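Long-range contact in DNA mismatch repair protein MLH3 (Saccharomyces cerevisiae S288C, PDB 6RMN), which takes part in DNA mismatch repair, correcting insertion-deletion loops as a component of the MutLbeta heterodimer: residues V46-E58 and L212-A226. Sequence-based numbering, arbitrary orientation.
With ZN (zinc ion), chain C; ZN (zinc ion), chain D.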
ATOM      1  N   VAL B  46       3.119  -7.911  -3.523  1.00 33.70           N
ATOM      2  CA  VAL B  46       2.370  -9.154  -3.660  1.00 31.98           C
ATOM      3  C   VAL B  46       1.951  -9.325  -5.127  1.00 37.43           C
ATOM      4  O   VAL B  46       1.385  -8.391  -5.709  1.00 38.31           O
ATOM      5  CB  VAL B  46       1.142  -9.174  -2.697  1.00 34.01           C
ATOM      6  CG1 VAL B  46       0.362 -10.481  -2.811  1.00 33.50           C
ATOM      7  CG2 VAL B  46       1.557  -8.922  -1.247  1.00 34.01           C
ATOM      8  N   ASP B  47       2.212 -10.520  -5.721  1.00 33.50           N
ATOM      9  CA  ASP B  47       1.767 -10.866  -7.073  1.00 32.57           C
ATOM     10  C   ASP B  47       0.214 -10.956  -6.988  1.00 35.91           C
ATOM     11  O   ASP B  47      -0.305 -11.746  -6.190  1.00 35.53           O
ATOM     12  CB  ASP B  47       2.386 -12.217  -7.472  1.00 34.52           C
ATOM     13  CG  ASP B  47       2.026 -12.782  -8.847  1.00 50.27           C
ATOM     14  OD1 ASP B  47       0.899 -12.521  -9.330  1.00 52.93           O
ATOM     15  OD2 ASP B  47       2.847 -13.531  -9.414  1.00 56.55           O
ATOM     16  N   GLN B  48      -0.519 -10.119  -7.751  1.00 31.68           N
ATOM     17  CA  GLN B  48      -1.995 -10.119  -7.675  1.00 31.43           C
ATOM     18  C   GLN B  48      -2.643 -11.420  -8.177  1.00 35.80           C
ATOM     19  O   GLN B  48      -3.725 -11.781  -7.715  1.00 35.51           O
ATOM     20  CB  GLN B  48      -2.613  -8.897  -8.371  1.00 32.87           C
ATOM     21  CG  GLN B  48      -2.556  -8.939  -9.903  1.00 33.61           C
ATOM     22  CD  GLN B  48      -2.789  -7.606 -10.533  1.00 41.31           C
ATOM     23  OE1 GLN B  48      -2.415  -6.562  -9.998  1.00 36.32           O
ATOM     24  NE2 GLN B  48      -3.406  -7.614 -11.691  1.00 32.06           N
ATOM     25  N   HIS B  49      -1.984 -12.110  -9.115  1.00 32.69           N
ATOM     26  CA  HIS B  49      -2.485 -13.362  -9.656  1.00 32.76           C
ATOM     27  C   HIS B  49      -2.297 -14.497  -8.634  1.00 35.42           C
ATOM     28  O   HIS B  49      -3.264 -15.197  -8.328  1.00 34.28           O
ATOM     29  CB  HIS B  49      -1.823 -13.685 -11.006  1.00 34.10           C
ATOM     30  CG  HIS B  49      -2.194 -15.033 -11.524  1.00 37.27           C
ATOM     31  ND1 HIS B  49      -3.449 -15.285 -12.037  1.00 39.16           N
ATOM     32  CD2 HIS B  49      -1.490 -16.181 -11.511  1.00 38.51           C
ATOM     33  CE1 HIS B  49      -3.458 -16.561 -12.354  1.00 38.51           C
ATOM     34  NE2 HIS B  49      -2.300 -17.140 -12.066  1.00 38.91           N
ATOM     35  N   ALA B  50      -1.071 -14.640  -8.087  1.00 31.80           N
ATOM     36  CA  ALA B  50      -0.700 -15.640  -7.079  1.00 32.08           C
ATOM     37  C   ALA B  50      -1.569 -15.517  -5.830  1.00 35.40           C
ATOM     38  O   ALA B  50      -2.010 -16.526  -5.289  1.00 34.41           O
ATOM     39  CB  ALA B  50       0.771 -15.492  -6.709  1.00 33.25           C
ATOM     40  N   CYS B  51      -1.831 -14.274  -5.401  1.00 31.79           N
ATOM     41  CA  CYS B  51      -2.677 -13.914  -4.267  1.00 31.66           C
ATOM     42  C   CYS B  51      -4.099 -14.461  -4.462  1.00 35.08           C
ATOM     43  O   CYS B  51      -4.604 -15.172  -3.600  1.00 36.55           O
ATOM     44  CB  CYS B  51      -2.688 -12.395  -4.095  1.00 32.28           C
ATOM     45  SG  CYS B  51      -3.763 -11.814  -2.763  1.00 36.97           S
ATOM     46  N   ASP B  52      -4.730 -14.125  -5.598  1.00 30.68           N
ATOM     47  CA  ASP B  52      -6.080 -14.538  -5.959  1.00 30.64           C
ATOM     48  C   ASP B  52      -6.183 -16.062  -6.140  1.00 34.69           C
ATOM     49  O   ASP B  52      -7.105 -16.682  -5.594  1.00 34.70           O
ATOM     50  CB  ASP B  52      -6.552 -13.785  -7.222  1.00 32.66           C
ATOM     51  CG  ASP B  52      -8.060 -13.774  -7.411  1.00 43.79           C
ATOM     52  OD1 ASP B  52      -8.800 -13.955  -6.394  1.00 46.32           O
ATOM     53  OD2 ASP B  52      -8.510 -13.566  -8.556  1.00 45.99           O
ATOM     54  N   GLU B  53      -5.210 -16.657  -6.866  1.00 30.93           N
ATOM     55  CA  GLU B  53      -5.102 -18.102  -7.111  1.00 31.36           C
ATOM     56  C   GLU B  53      -5.005 -18.882  -5.790  1.00 35.11           C
ATOM     57  O   GLU B  53      -5.661 -19.915  -5.662  1.00 36.19           O
ATOM     58  CB  GLU B  53      -3.892 -18.392  -8.006  1.00 32.74           C
ATOM     59  CG  GLU B  53      -3.689 -19.842  -8.396  1.00 38.39           C
ATOM     60  CD  GLU B  53      -2.453 -19.991  -9.253  1.00 46.47           C
ATOM     61  OE1 GLU B  53      -2.483 -19.550 -10.425  1.00 34.97           O
ATOM     62  OE2 GLU B  53      -1.431 -20.490  -8.733  1.00 26.73           O
ATOM     63  N   ARG B  54      -4.228 -18.365  -4.814  1.00 29.89           N
ATOM     64  CA  ARG B  54      -4.067 -18.952  -3.490  1.00 29.52           C
ATOM     65  C   ARG B  54      -5.391 -19.003  -2.706  1.00 33.21           C
ATOM     66  O   ARG B  54      -5.732 -20.050  -2.134  1.00 33.33           O
ATOM     67  CB  ARG B  54      -3.011 -18.191  -2.675  1.00 28.81           C
ATOM     68  CG  ARG B  54      -2.759 -18.817  -1.305  1.00 36.96           C
ATOM     69  CD  ARG B  54      -1.920 -20.048  -1.500  1.00 43.32           C
ATOM     70  NE  ARG B  54      -2.550 -21.243  -0.981  1.00 49.58           N
ATOM     71  CZ  ARG B  54      -1.990 -22.444  -1.009  1.00 52.65           C
ATOM     72  NH1 ARG B  54      -0.791 -22.615  -1.556  1.00 25.71           N
ATOM     73  NH2 ARG B  54      -2.624 -23.485  -0.499  1.00 51.30           N
ATOM     74  N   ILE B  55      -6.097 -17.856  -2.650  1.00 28.79           N
ATOM     75  CA  ILE B  55      -7.388 -17.720  -1.967  1.00 28.62           C
ATOM     76  C   ILE B  55      -8.376 -18.712  -2.587  1.00 33.33           C
ATOM     77  O   ILE B  55      -9.122 -19.373  -1.863  1.00 33.16           O
ATOM     78  CB  ILE B  55      -7.939 -16.245  -2.053  1.00 29.99           C
ATOM     79  CG1 ILE B  55      -6.990 -15.237  -1.353  1.00 29.13           C
ATOM     80  CG2 ILE B  55      -9.371 -16.137  -1.485  1.00 28.14           C
ATOM     81  CD1 ILE B  55      -7.088 -13.804  -1.871  1.00 29.83           C
ATOM     82  N   ARG B  56      -8.388 -18.774  -3.931  1.00 30.51           N
ATOM     83  CA  ARG B  56      -9.294 -19.613  -4.707  1.00 30.88           C
ATOM     84  C   ARG B  56      -9.044 -21.095  -4.503  1.00 35.13           C
ATOM     85  O   ARG B  56     -10.012 -21.842  -4.393  1.00 35.56           O
ATOM     86  CB  ARG B  56      -9.263 -19.221  -6.189  1.00 29.34           C
ATOM     87  CG  ARG B  56     -10.045 -17.953  -6.471  1.00 27.51           C
ATOM     88  CD  ARG B  56     -10.001 -17.576  -7.937  1.00 35.14           C
ATOM     89  NE  ARG B  56     -10.680 -16.297  -8.193  1.00 40.29           N
ATOM     90  CZ  ARG B  56     -11.983 -16.163  -8.434  1.00 50.34           C
ATOM     91  NH1 ARG B  56     -12.773 -17.223  -8.463  1.00 35.52           N
ATOM     92  NH2 ARG B  56     -12.504 -14.962  -8.638  1.00 41.49           N
ATOM     93  N   LEU B  57      -7.759 -21.507  -4.405  1.00 31.39           N
ATOM     94  CA  LEU B  57      -7.352 -22.890  -4.178  1.00 32.14           C
ATOM     95  C   LEU B  57      -7.802 -23.387  -2.823  1.00 35.14           C
ATOM     96  O   LEU B  57      -8.432 -24.438  -2.741  1.00 35.42           O
ATOM     97  CB  LEU B  57      -5.827 -23.087  -4.344  1.00 32.25           C
ATOM     98  CG  LEU B  57      -5.339 -24.524  -4.113  1.00 37.15           C
ATOM     99  CD1 LEU B  57      -5.704 -25.438  -5.291  1.00 37.52           C
ATOM    100  CD2 LEU B  57      -3.884 -24.553  -3.796  1.00 39.88           C
ATOM    101  N   GLU B  58      -7.510 -22.628  -1.773  1.00 31.24           N
ATOM    102  CA  GLU B  58      -7.897 -22.985  -0.410  1.00 32.05           C
ATOM    103  C   GLU B  58      -9.440 -23.116  -0.240  1.00 39.00           C
ATOM    104  O   GLU B  58      -9.881 -23.964   0.541  1.00 40.18           O
ATOM    105  CB  GLU B  58      -7.263 -22.022   0.598  1.00 33.12           C
ATOM    106  CG  GLU B  58      -5.744 -22.102   0.582  1.00 38.91           C
ATOM    107  CD  GLU B  58      -5.041 -21.733   1.871  1.00 51.39           C
ATOM    108  OE1 GLU B  58      -5.748 -21.438   2.861  1.00 48.14           O
ATOM    109  OE2 GLU B  58      -3.789 -21.751   1.898  1.00 37.13           O
ATOM    110  N   LEU B 212      -8.490  -8.467  -1.217  1.00 31.01           N
ATOM    111  CA  LEU B 212      -7.557  -9.509  -1.642  1.00 29.07           C
ATOM    112  C   LEU B 212      -6.511  -9.843  -0.575  1.00 33.57           C
ATOM    113  O   LEU B 212      -6.330 -11.016  -0.278  1.00 34.34           O
ATOM    114  CB  LEU B 212      -6.879  -9.153  -2.982  1.00 27.76           C
ATOM    115  CG  LEU B 212      -7.677  -9.444  -4.250  1.00 32.22           C
ATOM    116  CD1 LEU B 212      -7.037  -8.788  -5.445  1.00 33.00           C
ATOM    117  CD2 LEU B 212      -7.797 -10.938  -4.508  1.00 33.38           C
ATOM    118  N   ILE B 213      -5.849  -8.829   0.015  1.00 29.98           N
ATOM    119  CA  ILE B 213      -4.830  -9.049   1.054  1.00 29.46           C
ATOM    120  C   ILE B 213      -5.470  -9.535   2.371  1.00 32.49           C
ATOM    121  O   ILE B 213      -4.895 -10.401   3.030  1.00 33.71           O
ATOM    122  CB  ILE B 213      -3.883  -7.822   1.230  1.00 32.61           C
ATOM    123  CG1 ILE B 213      -3.206  -7.425  -0.109  1.00 32.10           C
ATOM    124  CG2 ILE B 213      -2.819  -8.040   2.345  1.00 33.75           C
ATOM    125  CD1 ILE B 213      -2.343  -8.541  -0.874  1.00 35.07           C
ATOM    126  N   SER B 214      -6.666  -9.035   2.717  1.00 28.31           N
ATOM    127  CA  SER B 214      -7.418  -9.447   3.910  1.00 28.83           C
ATOM    128  C   SER B 214      -7.703 -10.955   3.864  1.00 35.48           C
ATOM    129  O   SER B 214      -7.477 -11.662   4.856  1.00 37.98           O
ATOM    130  CB  SER B 214      -8.730  -8.675   4.007  1.00 29.86           C
ATOM    131  OG  SER B 214      -9.517  -9.092   5.110  1.00 34.27           O
ATOM    132  N   LYS B 215      -8.188 -11.438   2.702  1.00 29.97           N
ATOM    133  CA  LYS B 215      -8.492 -12.841   2.458  1.00 29.36           C
ATOM    134  C   LYS B 215      -7.196 -13.667   2.442  1.00 33.51           C
ATOM    135  O   LYS B 215      -7.180 -14.738   3.034  1.00 34.72           O
ATOM    136  CB  LYS B 215      -9.257 -13.015   1.138  1.00 29.96           C
ATOM    137  CG  LYS B 215     -10.708 -12.540   1.173  1.00 33.12           C
ATOM    138  CD  LYS B 215     -11.342 -12.622  -0.212  1.00 38.13           C
ATOM    139  CE  LYS B 215     -12.824 -12.362  -0.188  1.00 52.46           C
ATOM    140  NZ  LYS B 215     -13.345 -12.046  -1.547  1.00 65.95           N
ATOM    141  N   LEU B 216      -6.110 -13.154   1.807  1.00 28.49           N
ATOM    142  CA  LEU B 216      -4.812 -13.821   1.751  1.00 27.60           C
ATOM    143  C   LEU B 216      -4.249 -14.083   3.143  1.00 37.22           C
ATOM    144  O   LEU B 216      -3.804 -15.199   3.411  1.00 40.08           O
ATOM    145  CB  LEU B 216      -3.791 -13.061   0.887  1.00 25.71           C
ATOM    146  CG  LEU B 216      -2.450 -13.812   0.629  1.00 28.25           C
ATOM    147  CD1 LEU B 216      -2.655 -15.086  -0.218  1.00 27.10           C
ATOM    148  CD2 LEU B 216      -1.397 -12.892   0.022  1.00 25.37           C
ATOM    149  N   SER B 217      -4.324 -13.096   4.036  1.00 33.62           N
ATOM    150  CA  SER B 217      -3.845 -13.225   5.414  1.00 34.33           C
ATOM    151  C   SER B 217      -4.625 -14.270   6.234  1.00 38.82           C
ATOM    152  O   SER B 217      -4.185 -14.630   7.327  1.00 40.57           O
ATOM    153  CB  SER B 217      -3.861 -11.865   6.116  1.00 36.48           C
ATOM    154  OG  SER B 217      -5.185 -11.461   6.431  1.00 43.08           O
ATOM    155  N   ARG B 218      -5.781 -14.736   5.722  1.00 34.19           N
ATOM    156  CA  ARG B 218      -6.622 -15.724   6.404  1.00 35.31           C
ATOM    157  C   ARG B 218      -6.372 -17.142   5.900  1.00 39.45           C
ATOM    158  O   ARG B 218      -6.905 -18.098   6.472  1.00 39.90           O
ATOM    159  CB  ARG B 218      -8.119 -15.350   6.348  1.00 34.97           C
ATOM    160  CG  ARG B 218      -8.488 -14.209   7.314  1.00 45.87           C
ATOM    161  CD  ARG B 218      -9.991 -14.002   7.507  1.00 61.06           C
ATOM    162  NE  ARG B 218     -10.760 -13.956   6.252  1.00 69.73           N
ATOM    163  CZ  ARG B 218     -10.965 -12.864   5.518  1.00 76.06           C
ATOM    164  NH1 ARG B 218     -10.444 -11.700   5.885  1.00 59.51           N
ATOM    165  NH2 ARG B 218     -11.684 -12.931   4.407  1.00 58.82           N
ATOM    166  N   CYS B 219      -5.530 -17.264   4.846  1.00 35.71           N
ATOM    167  CA  CYS B 219      -5.120 -18.512   4.207  1.00 35.50           C
ATOM    168  C   CYS B 219      -4.167 -19.288   5.086  1.00 39.65           C
ATOM    169  O   CYS B 219      -3.455 -18.696   5.898  1.00 38.79           O
ATOM    170  CB  CYS B 219      -4.505 -18.244   2.838  1.00 35.07           C
ATOM    171  SG  CYS B 219      -5.700 -17.746   1.572  1.00 38.94           S
ATOM    172  N   HIS B 220      -4.135 -20.621   4.904  1.00 37.31           N
ATOM    173  CA  HIS B 220      -3.244 -21.511   5.638  1.00 37.96           C
ATOM    174  C   HIS B 220      -1.820 -21.297   5.154  1.00 39.81           C
ATOM    175  O   HIS B 220      -0.922 -21.224   5.974  1.00 40.51           O
ATOM    176  CB  HIS B 220      -3.682 -22.981   5.508  1.00 39.33           C
ATOM    177  CG  HIS B 220      -2.820 -23.914   6.300  1.00 44.23           C
ATOM    178  ND1 HIS B 220      -2.858 -23.930   7.679  1.00 48.00           N
ATOM    179  CD2 HIS B 220      -1.890 -24.800   5.878  1.00 45.67           C
ATOM    180  CE1 HIS B 220      -1.966 -24.830   8.051  1.00 48.24           C
ATOM    181  NE2 HIS B 220      -1.358 -25.376   7.001  1.00 47.48           N
ATOM    182  N   ASN B 221      -1.617 -21.142   3.840  1.00 35.48           N
ATOM    183  CA  ASN B 221      -0.289 -20.861   3.289  1.00 35.32           C
ATOM    184  C   ASN B 221      -0.336 -19.639   2.343  1.00 36.02           C
ATOM    185  O   ASN B 221      -0.427 -19.804   1.136  1.00 34.07           O
ATOM    186  CB  ASN B 221       0.305 -22.112   2.613  1.00 37.89           C
ATOM    187  CG  ASN B 221       1.671 -21.959   1.965  1.00 55.20           C
ATOM    188  OD1 ASN B 221       2.045 -22.765   1.116  1.00 54.88           O
ATOM    189  ND2 ASN B 221       2.455 -20.953   2.339  1.00 42.69           N
ATOM    190  N   PRO B 222      -0.257 -18.400   2.858  1.00 32.85           N
ATOM    191  CA  PRO B 222      -0.320 -17.235   1.951  1.00 31.34           C
ATOM    192  C   PRO B 222       0.958 -16.907   1.178  1.00 36.61           C
ATOM    193  O   PRO B 222       0.951 -15.967   0.381  1.00 35.33           O
ATOM    194  CB  PRO B 222      -0.689 -16.075   2.889  1.00 32.74           C
ATOM    195  CG  PRO B 222      -0.233 -16.478   4.229  1.00 38.31           C
ATOM    196  CD  PRO B 222      -0.167 -17.989   4.278  1.00 35.25           C
ATOM    197  N   PHE B 223       2.042 -17.673   1.396  1.00 34.79           N
ATOM    198  CA  PHE B 223       3.371 -17.377   0.860  1.00 33.97           C
ATOM    199  C   PHE B 223       3.690 -17.966  -0.503  1.00 36.64           C
ATOM    200  O   PHE B 223       4.732 -17.632  -1.073  1.00 35.13           O
ATOM    201  CB  PHE B 223       4.423 -17.762   1.889  1.00 36.91           C
ATOM    202  CG  PHE B 223       4.119 -17.103   3.213  1.00 38.22           C
ATOM    203  CD1 PHE B 223       4.131 -15.716   3.337  1.00 40.70           C
ATOM    204  CD2 PHE B 223       3.758 -17.862   4.316  1.00 40.67           C
ATOM    205  CE1 PHE B 223       3.823 -15.107   4.555  1.00 42.12           C
ATOM    206  CE2 PHE B 223       3.479 -17.252   5.541  1.00 44.11           C
ATOM    207  CZ  PHE B 223       3.495 -15.878   5.647  1.00 41.71           C
ATOM    208  N   GLU B 224       2.774 -18.748  -1.075  1.00 34.87           N
ATOM    209  CA  GLU B 224       2.976 -19.283  -2.422  1.00 35.82           C
ATOM    210  C   GLU B 224       1.673 -19.397  -3.178  1.00 36.80           C
ATOM    211  O   GLU B 224       0.626 -19.397  -2.555  1.00 35.78           O
ATOM    212  CB  GLU B 224       3.791 -20.607  -2.439  1.00 39.06           C
ATOM    213  CG  GLU B 224       3.193 -21.793  -1.710  1.00 55.16           C
ATOM    214  CD  GLU B 224       4.173 -22.923  -1.436  1.00 85.04           C
ATOM    215  OE1 GLU B 224       5.254 -22.658  -0.858  1.00 67.21           O
ATOM    216  OE2 GLU B 224       3.851 -24.082  -1.786  1.00 89.10           O
ATOM    217  N   CYS B 225       1.735 -19.441  -4.518  1.00 33.23           N
ATOM    218  CA  CYS B 225       0.574 -19.635  -5.395  1.00 33.18           C
ATOM    219  C   CYS B 225       0.155 -21.125  -5.321  1.00 37.34           C
ATOM    220  O   CYS B 225       0.775 -21.907  -4.580  1.00 37.20           O
ATOM    221  CB  CYS B 225       0.919 -19.230  -6.825  1.00 34.09           C
ATOM    222  SG  CYS B 225       2.018 -20.393  -7.678  1.00 39.76           S
ATOM    223  N   ALA B 226      -0.853 -21.529  -6.122  1.00 34.04           N
ATOM    224  CA  ALA B 226      -1.297 -22.930  -6.160  1.00 35.10           C
ATOM    225  C   ALA B 226      -0.183 -23.910  -6.587  1.00 41.77           C
ATOM    226  O   ALA B 226      -0.145 -25.011  -6.052  1.00 44.96           O
ATOM    227  CB  ALA B 226      -2.516 -23.093  -7.059  1.00 35.44           C
TER
HETATM  228 ZN    ZN C 901      -1.664 -19.172 -12.177  1.00 47.75          ZN
HETATM  229 ZN    ZN D 902       0.686 -20.704  -9.680  1.00 47.87          ZN
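The Glu53 carboxylate bridges two zinc ions: its OE2 shares one with Cys225 SG, the sulfur at 2.4 Å from the metal, and its OE1 shares the other with His49 NE2. The Glu53 chain runs extended from a CG anti to the backbone N (chi1 -177°), and its OE2 also accepts Ala226 N on the anti lone pair at 2.9 Å. At the far end of 46-58, Glu58 receives the loop backbone on its two syn lone pairs: OE1 takes His220 N at 2.7 Å and OE2 takes Asn221 N at 3.0 Å, both nearly straight (168°). Arg54 NH2 pairs with Glu58 OE2 in a salt bridge, and its guanidinium lies between Asn221 CB over one face and Leu57 CD2 over the opposite one. A glutamine in place of Glu58 would probably lose one backbone bond and leave Arg54 without its charge partner. Apolar packing fills the middle: Cys51 SG lies 3.8 Å from Leu216 CD2, the Ile55 side chain crosses that of Lys215 at about a right angle, and Val46 meets Ile213 tip to tip. With Cys194 on the His49 zinc, His227 on the Cys225 zinc and the partner protein's chain also reaching in, this is MLH3's C-terminal two-zinc site, consistent with the metal-dependent endonuclease site of MutL relatives.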